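Local coordinates for protein dual function macrocyclase-peptidase POPB (Galerina marginata, PDB 5N4B) that cleaves peptide bonds after prolyl residues and macrocyclises precursor peptides in the biosynthesis of amanitin toxins, at residues Q70-K75 with L516-A521; Y326-L331 with A360-V365; D352-E357 with A375-N380; P510-F515 with D714-I719. The protein carries 1 engineered substitution. All coordinates share one frame; numbering follows the deposited sequence.

Contact 1 of 4, residues Q70-K75 with L516-A521; sequences QKLAEK and LQTYGA
T518 and Y519, in the last turn of helix 510-519, meet K75 and L72 of helix 68-80. T518 directs its side chain toward helix 68-80, and the K75 chain passes across it with CD 3.7 Å from T518 OG1. The lysine is extended as far as CE and bent only at its last torsion (chi4 -64°), which turns NZ to a water that it reaches at 3.0 Å. That water in turn donates to T518 OG1 at 2.6 Å, while the same hydroxyl is bonded to T514 O one turn back. The CG2 methyl of T518 lies over the centre of its neighbour's ring, flanking Y519 on one face. Y519 and L72 then approach from opposite directions: the phenol OH sits 3.7 Å from both L72 CD1 and L72 CD2, and Y519 CE2 is 3.9 Å from L72 CD2. L727, near the C terminus, packs against both T518 and Y519. No direct hydrogen bond links the two segments; the leucine methyls pack round the hydroxyl end and the CE2 side of the phenol, so helix 68-80 is held to the hydrolase domain here by packing, with one water bridging K75 and T518 at the edge.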
loop_
_atom_site.group_PDB
_atom_site.type_symbol
_atom_site.label_atom_id
_atom_site.label_comp_id
_atom_site.label_asym_id
_atom_site.label_seq_id
_atom_site.Cartn_x
_atom_site.Cartn_y
_atom_site.Cartn_z
ATOM N N GLN A 70 23.946 14.845 -4.920
ATOM C CA GLN A 70 23.310 16.102 -5.325
ATOM C C GLN A 70 22.970 16.122 -6.809
ATOM O O GLN A 70 21.963 16.749 -7.211
ATOM C CB GLN A 70 24.215 17.296 -4.996
ATOM C CG GLN A 70 23.985 17.826 -3.620
ATOM C CD GLN A 70 22.739 18.680 -3.569
ATOM O OE1 GLN A 70 21.623 18.163 -3.496
ATOM N NE2 GLN A 70 22.914 19.979 -3.688
ATOM N N LYS A 71 23.802 15.495 -7.645
ATOM C CA LYS A 71 23.497 15.383 -9.064
ATOM C C LYS A 71 22.226 14.562 -9.277
ATOM O O LYS A 71 21.367 14.915 -10.095
ATOM C CB LYS A 71 24.687 14.791 -9.847
ATOM C CG LYS A 71 25.997 15.580 -9.674
ATOM C CD LYS A 71 27.133 15.016 -10.539
ATOM C CE LYS A 71 28.365 15.947 -10.568
ATOM N NZ LYS A 71 28.876 16.300 -9.202
ATOM N N LEU A 72 22.077 13.485 -8.516
ATOM C CA LEU A 72 20.876 12.670 -8.632
ATOM C C LEU A 72 19.660 13.418 -8.104
ATOM O O LEU A 72 18.579 13.314 -8.672
ATOM C CB LEU A 72 21.045 11.355 -7.877
ATOM C CG LEU A 72 22.002 10.379 -8.476
ATOM C CD1 LEU A 72 21.966 9.108 -7.587
ATOM C CD2 LEU A 72 21.740 10.004 -9.919
ATOM N N ALA A 73 19.798 14.195 -7.034
ATOM C CA ALA A 73 18.663 14.987 -6.572
ATOM C C ALA A 73 18.138 15.905 -7.673
ATOM O O ALA A 73 16.919 16.033 -7.877
ATOM C CB ALA A 73 19.027 15.799 -5.349
ATOM N N GLU A 74 19.043 16.575 -8.379
ATOM C CA GLU A 74 18.659 17.459 -9.474
ATOM C C GLU A 74 17.923 16.690 -10.558
ATOM O O GLU A 74 16.887 17.146 -11.069
ATOM C CB GLU A 74 19.928 18.100 -10.017
ATOM C CG GLU A 74 19.775 18.978 -11.203
ATOM C CD GLU A 74 21.106 19.489 -11.816
ATOM O OE1 GLU A 74 22.246 19.310 -11.212
ATOM O OE2 GLU A 74 21.011 19.972 -12.957
ATOM N N LYS A 75 18.447 15.524 -10.947
ATOM C CA LYS A 75 17.808 14.721 -11.995
ATOM C C LYS A 75 16.453 14.185 -11.526
ATOM O O LYS A 75 15.493 14.158 -12.297
ATOM C CB LYS A 75 18.704 13.537 -12.371
ATOM C CG LYS A 75 20.047 13.894 -13.016
ATOM C CD LYS A 75 20.929 12.626 -13.155
ATOM C CE LYS A 75 22.335 12.925 -13.687
ATOM N NZ LYS A 75 22.308 13.464 -15.043
ATOM N N LEU A 516 17.822 4.232 -14.175
ATOM C CA LEU A 516 18.166 3.243 -15.189
ATOM C C LEU A 516 18.876 3.896 -16.358
ATOM O O LEU A 516 19.867 3.364 -16.882
ATOM C CB LEU A 516 16.912 2.508 -15.691
ATOM C CG LEU A 516 16.058 1.777 -14.634
ATOM C CD1 LEU A 516 15.031 0.931 -15.303
ATOM C CD2 LEU A 516 16.870 0.955 -13.687
ATOM N N GLN A 517 18.358 5.014 -16.821
ATOM C CA GLN A 517 18.983 5.730 -17.926
ATOM C C GLN A 517 20.330 6.315 -17.535
ATOM O O GLN A 517 21.286 6.221 -18.305
ATOM C CB GLN A 517 18.030 6.807 -18.432
ATOM C CG GLN A 517 18.540 7.535 -19.664
ATOM C CD GLN A 517 17.529 8.444 -20.324
ATOM O OE1 GLN A 517 16.373 8.470 -19.998
ATOM N NE2 GLN A 517 18.019 9.248 -21.249
ATOM N N THR A 518 20.452 6.857 -16.346
ATOM C CA THR A 518 21.682 7.510 -15.927
ATOM C C THR A 518 22.831 6.527 -15.849
ATOM O O THR A 518 23.964 6.846 -16.209
ATOM C CB THR A 518 21.445 8.167 -14.564
ATOM O OG1 THR A 518 20.480 9.244 -14.707
ATOM C CG2 THR A 518 22.709 8.749 -13.974
ATOM N N TYR A 519 22.569 5.341 -15.363
ATOM C CA TYR A 519 23.604 4.376 -15.075
ATOM C C TYR A 519 23.576 3.158 -15.983
ATOM O O TYR A 519 24.494 2.309 -15.864
ATOM C CB TYR A 519 23.498 3.942 -13.612
ATOM C CG TYR A 519 23.824 5.011 -12.624
ATOM C CD1 TYR A 519 25.140 5.467 -12.470
ATOM C CD2 TYR A 519 22.857 5.512 -11.779
ATOM C CE1 TYR A 519 25.455 6.429 -11.532
ATOM C CE2 TYR A 519 23.178 6.445 -10.831
ATOM C CZ TYR A 519 24.476 6.888 -10.717
ATOM O OH TYR A 519 24.750 7.828 -9.731
ATOM N N GLY A 520 22.606 3.019 -16.873
ATOM C CA GLY A 520 22.562 1.803 -17.681
ATOM C C GLY A 520 22.245 0.597 -16.819
ATOM O O GLY A 520 22.764 -0.509 -17.070
ATOM N N ALA A 521 21.419 0.772 -15.799
ATOM C CA ALA A 521 21.094 -0.284 -14.850
ATOM C C ALA A 521 19.746 -0.869 -15.232
ATOM O O ALA A 521 19.042 -0.339 -16.076
ATOM C CB ALA A 521 21.027 0.287 -13.429
HETATM O O HOH W 1 20.970 11.110 -16.428
#

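Contact 2 of 4, residues Y326-L331 with A360-V365; sequences YIKTNL and AKLAQV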
loop_
_atom_site.group_PDB
_atom_site.type_symbol
_atom_site.label_atom_id
_atom_site.label_comp_id
_atom_site.label_asym_id
_atom_site.label_seq_id
_atom_site.Cartn_x
_atom_site.Cartn_y
_atom_site.Cartn_z
ATOM N N TYR A 326 -24.473 -10.060 -5.409
ATOM C CA TYR A 326 -23.323 -10.468 -6.211
ATOM C C TYR A 326 -22.058 -10.169 -5.419
ATOM O O TYR A 326 -21.885 -9.038 -4.922
ATOM C CB TYR A 326 -23.304 -9.668 -7.521
ATOM C CG TYR A 326 -24.394 -9.986 -8.499
ATOM C CD1 TYR A 326 -25.715 -9.627 -8.248
ATOM C CD2 TYR A 326 -24.126 -10.633 -9.688
ATOM C CE1 TYR A 326 -26.740 -9.937 -9.168
ATOM C CE2 TYR A 326 -25.110 -10.951 -10.589
ATOM C CZ TYR A 326 -26.405 -10.590 -10.342
ATOM O OH TYR A 326 -27.427 -10.839 -11.230
ATOM N N ILE A 327 -21.178 -11.162 -5.290
ATOM C CA ILE A 327 -20.071 -11.113 -4.352
ATOM C C ILE A 327 -18.828 -11.635 -5.032
ATOM O O ILE A 327 -18.845 -12.736 -5.616
ATOM C CB ILE A 327 -20.370 -11.946 -3.099
ATOM C CG1 ILE A 327 -21.734 -11.546 -2.506
ATOM C CG2 ILE A 327 -19.274 -11.779 -2.075
ATOM C CD1 ILE A 327 -22.138 -12.287 -1.199
ATOM N N LYS A 328 -17.717 -10.910 -4.873
ATOM C CA LYS A 328 -16.418 -11.422 -5.285
ATOM C C LYS A 328 -15.860 -12.233 -4.130
ATOM O O LYS A 328 -15.844 -11.758 -2.995
ATOM C CB LYS A 328 -15.465 -10.280 -5.607
ATOM C CG LYS A 328 -14.077 -10.770 -6.077
ATOM C CD LYS A 328 -13.150 -9.672 -6.617
ATOM C CE LYS A 328 -12.729 -8.631 -5.611
ATOM N NZ LYS A 328 -11.868 -9.180 -4.553
ATOM N N THR A 329 -15.441 -13.454 -4.389
ATOM C CA THR A 329 -15.038 -14.365 -3.319
ATOM C C THR A 329 -13.945 -15.295 -3.789
ATOM O O THR A 329 -13.831 -15.592 -4.980
ATOM C CB THR A 329 -16.238 -15.170 -2.758
ATOM O OG1 THR A 329 -15.846 -15.961 -1.631
ATOM C CG2 THR A 329 -16.742 -16.144 -3.772
ATOM N N ASN A 330 -13.162 -15.788 -2.829
ATOM C CA ASN A 330 -12.250 -16.911 -3.076
ATOM C C ASN A 330 -12.707 -18.222 -2.419
ATOM O O ASN A 330 -11.920 -19.159 -2.312
ATOM C CB ASN A 330 -10.795 -16.558 -2.737
ATOM C CG ASN A 330 -10.592 -16.332 -1.290
ATOM O OD1 ASN A 330 -11.494 -16.533 -0.488
ATOM N ND2 ASN A 330 -9.371 -15.947 -0.909
ATOM N N LEU A 331 -13.991 -18.294 -2.007
ATOM C CA LEU A 331 -14.547 -19.541 -1.460
ATOM C C LEU A 331 -14.373 -20.681 -2.443
ATOM O O LEU A 331 -14.935 -20.648 -3.548
ATOM C CB LEU A 331 -16.032 -19.322 -1.151
ATOM C CG LEU A 331 -16.814 -20.568 -0.769
ATOM C CD1 LEU A 331 -16.266 -21.088 0.484
ATOM C CD2 LEU A 331 -18.276 -20.235 -0.592
ATOM N N ALA A 360 -5.959 -17.274 -13.833
ATOM C CA ALA A 360 -5.927 -15.823 -13.799
ATOM C C ALA A 360 -6.745 -15.377 -12.602
ATOM O O ALA A 360 -7.871 -15.831 -12.423
ATOM C CB ALA A 360 -6.506 -15.193 -15.053
ATOM N N LYS A 361 -6.207 -14.457 -11.822
ATOM C CA LYS A 361 -6.862 -13.963 -10.630
ATOM C C LYS A 361 -7.878 -12.905 -11.011
ATOM O O LYS A 361 -7.581 -11.931 -11.696
ATOM C CB LYS A 361 -5.812 -13.365 -9.701
ATOM C CG LYS A 361 -6.382 -12.828 -8.407
ATOM C CD LYS A 361 -5.296 -12.201 -7.555
ATOM C CE LYS A 361 -5.781 -11.806 -6.252
ATOM N NZ LYS A 361 -4.701 -11.050 -5.541
ATOM N N LEU A 362 -9.075 -13.045 -10.487
ATOM C CA LEU A 362 -10.086 -12.001 -10.621
ATOM C C LEU A 362 -9.778 -10.956 -9.551
ATOM O O LEU A 362 -9.947 -11.211 -8.349
ATOM C CB LEU A 362 -11.475 -12.590 -10.453
ATOM C CG LEU A 362 -12.630 -11.586 -10.518
ATOM C CD1 LEU A 362 -12.700 -10.941 -11.905
ATOM C CD2 LEU A 362 -13.922 -12.220 -10.130
ATOM N N ALA A 363 -9.314 -9.796 -9.972
ATOM C CA ALA A 363 -8.789 -8.773 -9.057
ATOM C C ALA A 363 -9.819 -7.741 -8.647
ATOM O O ALA A 363 -9.750 -7.230 -7.522
ATOM C CB ALA A 363 -7.613 -8.056 -9.726
ATOM N N GLN A 364 -10.743 -7.392 -9.532
ATOM C CA GLN A 364 -11.734 -6.356 -9.255
ATOM C C GLN A 364 -12.953 -6.580 -10.143
ATOM O O GLN A 364 -12.795 -6.936 -11.325
ATOM C CB GLN A 364 -11.126 -4.982 -9.556
ATOM C CG GLN A 364 -12.002 -3.818 -9.088
ATOM C CD GLN A 364 -11.511 -2.423 -9.458
ATOM O OE1 GLN A 364 -10.541 -2.224 -10.171
ATOM N NE2 GLN A 364 -12.275 -1.441 -9.047
ATOM N N VAL A 365 -14.151 -6.321 -9.616
ATOM C CA VAL A 365 -15.386 -6.348 -10.405
ATOM C C VAL A 365 -16.246 -5.205 -9.920
ATOM O O VAL A 365 -16.543 -5.133 -8.716
ATOM C CB VAL A 365 -16.182 -7.667 -10.295
ATOM C CG1 VAL A 365 -17.418 -7.607 -11.177
ATOM C CG2 VAL A 365 -15.385 -8.866 -10.722
HETATM O O HOH W 2 -9.607 -10.347 -5.814
#
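Around K328 and L362, strands 326-329 and 361-365 run nearly antiparallel (154°), but their axes come no closer than 8.4 Å and no backbone hydrogen bond joins them, since they belong to adjacent blades of the beta-propeller. K328 bridges the gap. Its CG is anti to the backbone N (chi1 -179°) and faces L362 CD2 at 4.3 Å; bends at chi3 and chi4 then carry the end of the chain along the opposing backbone. There K328 CD lies 4.0 Å from L362 O, and K328 CE lies 3.8 Å from A363 O. One water accepts from K328 NZ at 2.8 Å and donates to L362 O at 2.7 Å. The irregular backbone that receives the lysine is a classic beta bulge, A363 and Q364 both facing I376 of the next strand; Q364 OE1 is bonded onward to I408 N in the following blade. The methylenes thus lie by the carbonyl oxygens, while NZ reaches L362 O only through the water; A363 O, farther from NZ than a hydrogen bond, may still ease its positive charge at longer range.

Contact 3 of 4, residues D352-E357 with A375-N380; sequences DFIPEE and AIYKRN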
loop_
_atom_site.group_PDB
_atom_site.type_symbol
_atom_site.label_atom_id
_atom_site.label_comp_id
_atom_site.label_asym_id
_atom_site.label_seq_id
_atom_site.Cartn_x
_atom_site.Cartn_y
_atom_site.Cartn_z
ATOM N N ASP A 352 -22.371 -19.817 -8.829
ATOM C CA ASP A 352 -21.322 -19.107 -9.557
ATOM C C ASP A 352 -21.954 -18.280 -10.650
ATOM O O ASP A 352 -22.719 -18.802 -11.473
ATOM C CB ASP A 352 -20.312 -20.055 -10.202
ATOM C CG ASP A 352 -19.433 -20.790 -9.199
ATOM O OD1 ASP A 352 -19.450 -20.490 -7.974
ATOM O OD2 ASP A 352 -18.697 -21.672 -9.656
ATOM N N PHE A 353 -21.633 -16.989 -10.705
ATOM C CA PHE A 353 -22.058 -16.102 -11.779
ATOM C C PHE A 353 -20.981 -15.954 -12.838
ATOM O O PHE A 353 -21.257 -16.093 -14.039
ATOM C CB PHE A 353 -22.461 -14.741 -11.206
ATOM C CG PHE A 353 -22.801 -13.692 -12.240
ATOM C CD1 PHE A 353 -23.919 -13.846 -13.048
ATOM C CD2 PHE A 353 -22.057 -12.542 -12.384
ATOM C CE1 PHE A 353 -24.274 -12.879 -13.990
ATOM C CE2 PHE A 353 -22.384 -11.588 -13.317
ATOM C CZ PHE A 353 -23.474 -11.734 -14.122
ATOM N N ILE A 354 -19.749 -15.652 -12.397
ATOM C CA ILE A 354 -18.567 -15.652 -13.265
ATOM C C ILE A 354 -17.658 -16.695 -12.640
ATOM O O ILE A 354 -17.174 -16.467 -11.529
ATOM C CB ILE A 354 -17.910 -14.273 -13.385
ATOM C CG1 ILE A 354 -18.847 -13.329 -14.105
ATOM C CG2 ILE A 354 -16.567 -14.428 -14.138
ATOM C CD1 ILE A 354 -18.379 -11.882 -14.046
ATOM N N PRO A 355 -17.410 -17.825 -13.276
ATOM C CA PRO A 355 -16.639 -18.897 -12.635
ATOM C C PRO A 355 -15.187 -18.512 -12.455
ATOM O O PRO A 355 -14.658 -17.665 -13.158
ATOM C CB PRO A 355 -16.787 -20.073 -13.620
ATOM C CG PRO A 355 -17.168 -19.477 -14.896
ATOM C CD PRO A 355 -17.945 -18.214 -14.589
ATOM N N GLU A 356 -14.540 -19.194 -11.525
ATOM C CA GLU A 356 -13.096 -19.068 -11.325
ATOM C C GLU A 356 -12.342 -19.427 -12.587
ATOM O O GLU A 356 -12.660 -20.435 -13.246
ATOM C CB GLU A 356 -12.662 -19.998 -10.196
ATOM C CG GLU A 356 -11.227 -19.809 -9.786
ATOM C CD GLU A 356 -10.672 -20.923 -8.916
ATOM O OE1 GLU A 356 -11.259 -22.026 -8.923
ATOM O OE2 GLU A 356 -9.633 -20.708 -8.275
ATOM N N GLU A 357 -11.299 -18.665 -12.871
ATOM C CA GLU A 357 -10.335 -19.011 -13.918
ATOM C C GLU A 357 -9.157 -19.664 -13.222
ATOM O O GLU A 357 -8.591 -19.071 -12.297
ATOM C CB GLU A 357 -9.896 -17.752 -14.635
ATOM C CG GLU A 357 -10.943 -17.181 -15.509
ATOM C CD GLU A 357 -11.282 -18.068 -16.703
ATOM O OE1 GLU A 357 -10.361 -18.703 -17.249
ATOM O OE2 GLU A 357 -12.468 -18.146 -17.075
ATOM N N ALA A 375 -14.669 -6.249 -15.247
ATOM C CA ALA A 375 -13.811 -7.154 -14.493
ATOM C C ALA A 375 -12.374 -6.931 -14.900
ATOM O O ALA A 375 -12.071 -6.772 -16.080
ATOM C CB ALA A 375 -14.163 -8.608 -14.814
ATOM N N ILE A 376 -11.481 -6.959 -13.914
ATOM C CA ILE A 376 -10.038 -6.958 -14.159
ATOM C C ILE A 376 -9.521 -8.304 -13.714
ATOM O O ILE A 376 -9.729 -8.712 -12.556
ATOM C CB ILE A 376 -9.323 -5.815 -13.443
ATOM C CG1 ILE A 376 -9.758 -4.502 -14.077
ATOM C CG2 ILE A 376 -7.782 -5.995 -13.555
ATOM C CD1 ILE A 376 -9.291 -3.326 -13.303
ATOM N N TYR A 377 -8.878 -9.002 -14.648
ATOM C CA TYR A 377 -8.155 -10.237 -14.401
ATOM C C TYR A 377 -6.673 -9.951 -14.427
ATOM O O TYR A 377 -6.173 -9.200 -15.290
ATOM C CB TYR A 377 -8.466 -11.272 -15.462
ATOM C CG TYR A 377 -9.763 -11.970 -15.250
ATOM C CD1 TYR A 377 -9.814 -13.057 -14.416
ATOM C CD2 TYR A 377 -10.921 -11.551 -15.871
ATOM C CE1 TYR A 377 -11.016 -13.736 -14.169
ATOM C CE2 TYR A 377 -12.105 -12.236 -15.669
ATOM C CZ TYR A 377 -12.132 -13.301 -14.801
ATOM O OH TYR A 377 -13.369 -13.887 -14.615
ATOM N N LYS A 378 -5.970 -10.523 -13.487
ATOM C CA LYS A 378 -4.520 -10.425 -13.425
ATOM C C LYS A 378 -3.966 -11.758 -13.915
ATOM O O LYS A 378 -4.084 -12.758 -13.214
ATOM C CB LYS A 378 -4.054 -10.087 -12.017
ATOM C CG LYS A 378 -2.582 -9.727 -11.929
ATOM C CD LYS A 378 -2.111 -9.503 -10.526
ATOM C CE LYS A 378 -2.869 -8.353 -9.832
ATOM N NZ LYS A 378 -2.751 -7.054 -10.518
ATOM N N ARG A 379 -3.415 -11.788 -15.127
ATOM C CA ARG A 379 -2.920 -13.005 -15.745
ATOM C C ARG A 379 -1.413 -12.807 -15.938
ATOM O O ARG A 379 -0.983 -11.847 -16.607
ATOM C CB ARG A 379 -3.617 -13.229 -17.094
ATOM C CG ARG A 379 -3.187 -14.552 -17.717
ATOM C CD ARG A 379 -3.620 -14.665 -19.204
ATOM N NE ARG A 379 -4.981 -14.249 -19.272
ATOM C CZ ARG A 379 -6.023 -14.983 -18.908
ATOM N NH1 ARG A 379 -5.866 -16.239 -18.486
ATOM N NH2 ARG A 379 -7.239 -14.419 -18.977
ATOM N N ASN A 380 -0.611 -13.680 -15.340
ATOM C CA ASN A 380 0.838 -13.509 -15.399
ATOM C C ASN A 380 1.238 -12.112 -14.900
ATOM O O ASN A 380 2.178 -11.493 -15.382
ATOM C CB ASN A 380 1.418 -13.797 -16.788
ATOM C CG ASN A 380 1.229 -15.198 -17.235
ATOM O OD1 ASN A 380 0.759 -15.455 -18.359
ATOM N ND2 ASN A 380 1.545 -16.088 -16.385
HETATM O O HOH W 3 -13.287 -15.376 -12.345
#
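The phenol of Y377 reaches across to the 352-357 loop, where I354 CG2 lies only 3.3 Å from Y377 OH, a tight contact. The hydroxyl is also tied to P355 by a water, 2.7 Å from Y377 OH and 2.8 Å from P355 O, to which it donates. E357 crosses the tyrosine at about a right angle and sets CG 3.7 Å from Y377 CE1. Its chain bends at chi2 (-67°), and the carboxylate plane is turned 88° from that of the ring. These residues sit where the chain passes from the last strand of one propeller blade to the first of the next, so a tyrosine of the second blade packs against the connection leading into it. A classic beta bulge, with F353 and I354 both facing V338, shapes the start of this connection. Further along, E356 OE2 accepts from Q335 N. L362, Y386 and Y388 of the neighbouring strands also touch Y377, and F353 meets Y326 and F373 edge-to-face.

Contact 4 of 4, residues P510-F515 with D714-I719; sequences PIILTF and DKWGFI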
loop_
_atom_site.group_PDB
_atom_site.type_symbol
_atom_site.label_atom_id
_atom_site.label_comp_id
_atom_site.label_asym_id
_atom_site.label_seq_id
_atom_site.Cartn_x
_atom_site.Cartn_y
_atom_site.Cartn_z
ATOM N N PRO A 510 9.165 7.683 -12.217
ATOM C CA PRO A 510 10.133 8.446 -13.007
ATOM C C PRO A 510 11.500 8.443 -12.375
ATOM O O PRO A 510 12.479 8.522 -13.110
ATOM C CB PRO A 510 9.522 9.861 -13.074
ATOM C CG PRO A 510 8.635 9.907 -11.834
ATOM C CD PRO A 510 8.055 8.507 -11.719
ATOM N N ILE A 511 11.600 8.335 -11.054
ATOM C CA ILE A 511 12.920 8.280 -10.437
ATOM C C ILE A 511 13.639 6.996 -10.830
ATOM O O ILE A 511 14.835 7.014 -11.151
ATOM C CB ILE A 511 12.792 8.462 -8.921
ATOM C CG1 ILE A 511 12.430 9.953 -8.633
ATOM C CG2 ILE A 511 14.044 7.968 -8.187
ATOM C CD1 ILE A 511 12.391 10.348 -7.177
ATOM N N ILE A 512 12.960 5.845 -10.736
ATOM C CA ILE A 512 13.608 4.603 -11.131
ATOM C C ILE A 512 14.041 4.683 -12.583
ATOM O O ILE A 512 15.184 4.333 -12.908
ATOM C CB ILE A 512 12.726 3.382 -10.838
ATOM C CG1 ILE A 512 12.608 3.242 -9.317
ATOM C CG2 ILE A 512 13.341 2.138 -11.456
ATOM C CD1 ILE A 512 11.603 2.209 -8.806
ATOM N N LEU A 513 13.167 5.123 -13.492
ATOM C CA LEU A 513 13.581 5.191 -14.895
ATOM C C LEU A 513 14.774 6.117 -15.083
ATOM O O LEU A 513 15.663 5.842 -15.880
ATOM C CB LEU A 513 12.415 5.620 -15.801
ATOM C CG LEU A 513 11.227 4.649 -15.803
ATOM C CD1 LEU A 513 10.191 5.147 -16.782
ATOM C CD2 LEU A 513 11.611 3.201 -16.114
ATOM N N THR A 514 14.805 7.225 -14.366
ATOM C CA THR A 514 15.946 8.130 -14.454
ATOM C C THR A 514 17.222 7.427 -14.005
ATOM O O THR A 514 18.262 7.555 -14.654
ATOM C CB THR A 514 15.653 9.355 -13.601
ATOM O OG1 THR A 514 14.545 10.059 -14.157
ATOM C CG2 THR A 514 16.825 10.301 -13.587
ATOM N N PHE A 515 17.167 6.675 -12.916
ATOM C CA PHE A 515 18.331 5.916 -12.495
ATOM C C PHE A 515 18.772 4.934 -13.572
ATOM O O PHE A 515 19.963 4.817 -13.883
ATOM C CB PHE A 515 18.018 5.173 -11.209
ATOM C CG PHE A 515 19.180 4.450 -10.580
ATOM C CD1 PHE A 515 19.475 3.159 -10.960
ATOM C CD2 PHE A 515 19.972 5.078 -9.641
ATOM C CE1 PHE A 515 20.518 2.486 -10.391
ATOM C CE2 PHE A 515 21.013 4.403 -9.061
ATOM C CZ PHE A 515 21.299 3.120 -9.438
ATOM N N ASP A 714 19.559 10.094 -1.782
ATOM C CA ASP A 714 20.450 9.413 -0.833
ATOM C C ASP A 714 20.435 7.903 -1.060
ATOM O O ASP A 714 21.489 7.265 -1.086
ATOM C CB ASP A 714 19.984 9.671 0.595
ATOM C CG ASP A 714 20.370 11.025 1.160
ATOM O OD1 ASP A 714 21.144 11.740 0.535
ATOM O OD2 ASP A 714 19.869 11.362 2.279
ATOM N N LYS A 715 19.249 7.328 -1.208
ATOM C CA LYS A 715 19.107 5.878 -1.347
ATOM C C LYS A 715 19.761 5.379 -2.628
ATOM O O LYS A 715 20.601 4.467 -2.613
ATOM C CB LYS A 715 17.621 5.486 -1.359
ATOM C CG LYS A 715 17.344 4.121 -1.846
ATOM C CD LYS A 715 15.902 3.735 -1.556
ATOM C CE LYS A 715 14.968 4.259 -2.543
ATOM N NZ LYS A 715 13.745 3.329 -2.593
ATOM N N TRP A 716 19.377 5.978 -3.762
ATOM C CA TRP A 716 19.879 5.495 -5.040
ATOM C C TRP A 716 21.339 5.886 -5.227
ATOM O O TRP A 716 22.109 5.144 -5.849
ATOM C CB TRP A 716 18.996 5.984 -6.199
ATOM C CG TRP A 716 17.580 5.509 -6.110
ATOM C CD1 TRP A 716 16.450 6.289 -6.078
ATOM C CD2 TRP A 716 17.131 4.152 -6.010
ATOM N NE1 TRP A 716 15.337 5.496 -5.976
ATOM C CE2 TRP A 716 15.722 4.183 -5.908
ATOM C CE3 TRP A 716 17.785 2.921 -5.992
ATOM C CZ2 TRP A 716 14.950 3.025 -5.805
ATOM C CZ3 TRP A 716 17.022 1.771 -5.883
ATOM C CH2 TRP A 716 15.623 1.826 -5.798
ATOM N N GLY A 717 21.748 7.019 -4.672
ATOM C CA GLY A 717 23.168 7.377 -4.707
ATOM C C GLY A 717 24.022 6.445 -3.870
ATOM O O GLY A 717 25.134 6.064 -4.272
ATOM N N PHE A 718 23.503 6.046 -2.723
ATOM C CA PHE A 718 24.202 5.070 -1.885
ATOM C C PHE A 718 24.393 3.777 -2.650
ATOM O O PHE A 718 25.477 3.195 -2.663
ATOM C CB PHE A 718 23.446 4.848 -0.586
ATOM C CG PHE A 718 24.060 3.785 0.309
ATOM C CD1 PHE A 718 25.004 4.172 1.237
ATOM C CD2 PHE A 718 23.682 2.482 0.225
ATOM C CE1 PHE A 718 25.623 3.244 2.081
ATOM C CE2 PHE A 718 24.280 1.533 1.064
ATOM C CZ PHE A 718 25.228 1.921 1.984
ATOM N N ILE A 719 23.324 3.303 -3.275
ATOM C CA ILE A 719 23.407 2.079 -4.043
ATOM C C ILE A 719 24.415 2.244 -5.170
ATOM O O ILE A 719 25.253 1.369 -5.405
ATOM C CB ILE A 719 22.022 1.672 -4.557
ATOM C CG1 ILE A 719 21.162 1.104 -3.420
ATOM C CG2 ILE A 719 22.160 0.649 -5.688
ATOM C CD1 ILE A 719 19.722 0.949 -3.754
#
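W716 and F515 carry most of the contact between helices 705-722 and 510-519, with I511 adding to it; the axes of the short segments approach to 11.7 Å at a crossing angle of -24°. F515 has its ring anti to the backbone N (chi1 -174°), which extends it across the gap to the backbone of the other helix. F515 CE2 comes 3.5 Å from W716 O, the carbonyl oxygen lying at the ring edge near its plane, and F515 CD2 touches W716 CB at 3.7 Å. The two rings meet obliquely, tilted by 49°, with centroids 5.7 Å apart between the phenyl and the five-membered ring. W716 has two conformers; in one of them I511 CG2 packs obliquely against W716 CD1 and NE1, 3.6 Å from each of the two. Toward the far end of the indole, I512 CG1 lies 4.2 Å from W716 CZ2. K715 CE lies over one face of the indole, toward its rim; the amino group of that lysine is engaged by E602 and N575, and K715 also packs on the bound peptide. F76 of helix 68-80 meets the indole nearly perpendicularly, while I493 of strand 492-495 touches both F515 and W716. Helix 510-519, which follows strand 492-495, and helix 705-722, the last of the chain, pack together here in a way consistent with the alpha/beta-hydrolase fold, where helices flank both faces of the central sheet.

From the N terminus, helix 68-80 opens contact 1, which closes some 440 residues later at helix 510-519. The whole propeller is threaded through that long loop, and contacts 2 and 3 fall within it. Contact 2 spans a short excursion from 326-331 to 360-365; contact 3 starts inside it, at 352-357, and ends beyond it at 375-380, so the two cross, joining the blade 315-352 and the connection leaving it to the first two strands (361-368 and 372-379) of the next blade. Contact 4 begins on the helix that closes contact 1 and ends near the C terminus. These two also cross and touch, as L72 CD1 packs on G717 CA, tying helix 68-80 to helices 510-519 and 705-722. Contacts 2 and 4 have centres about 36 Å apart.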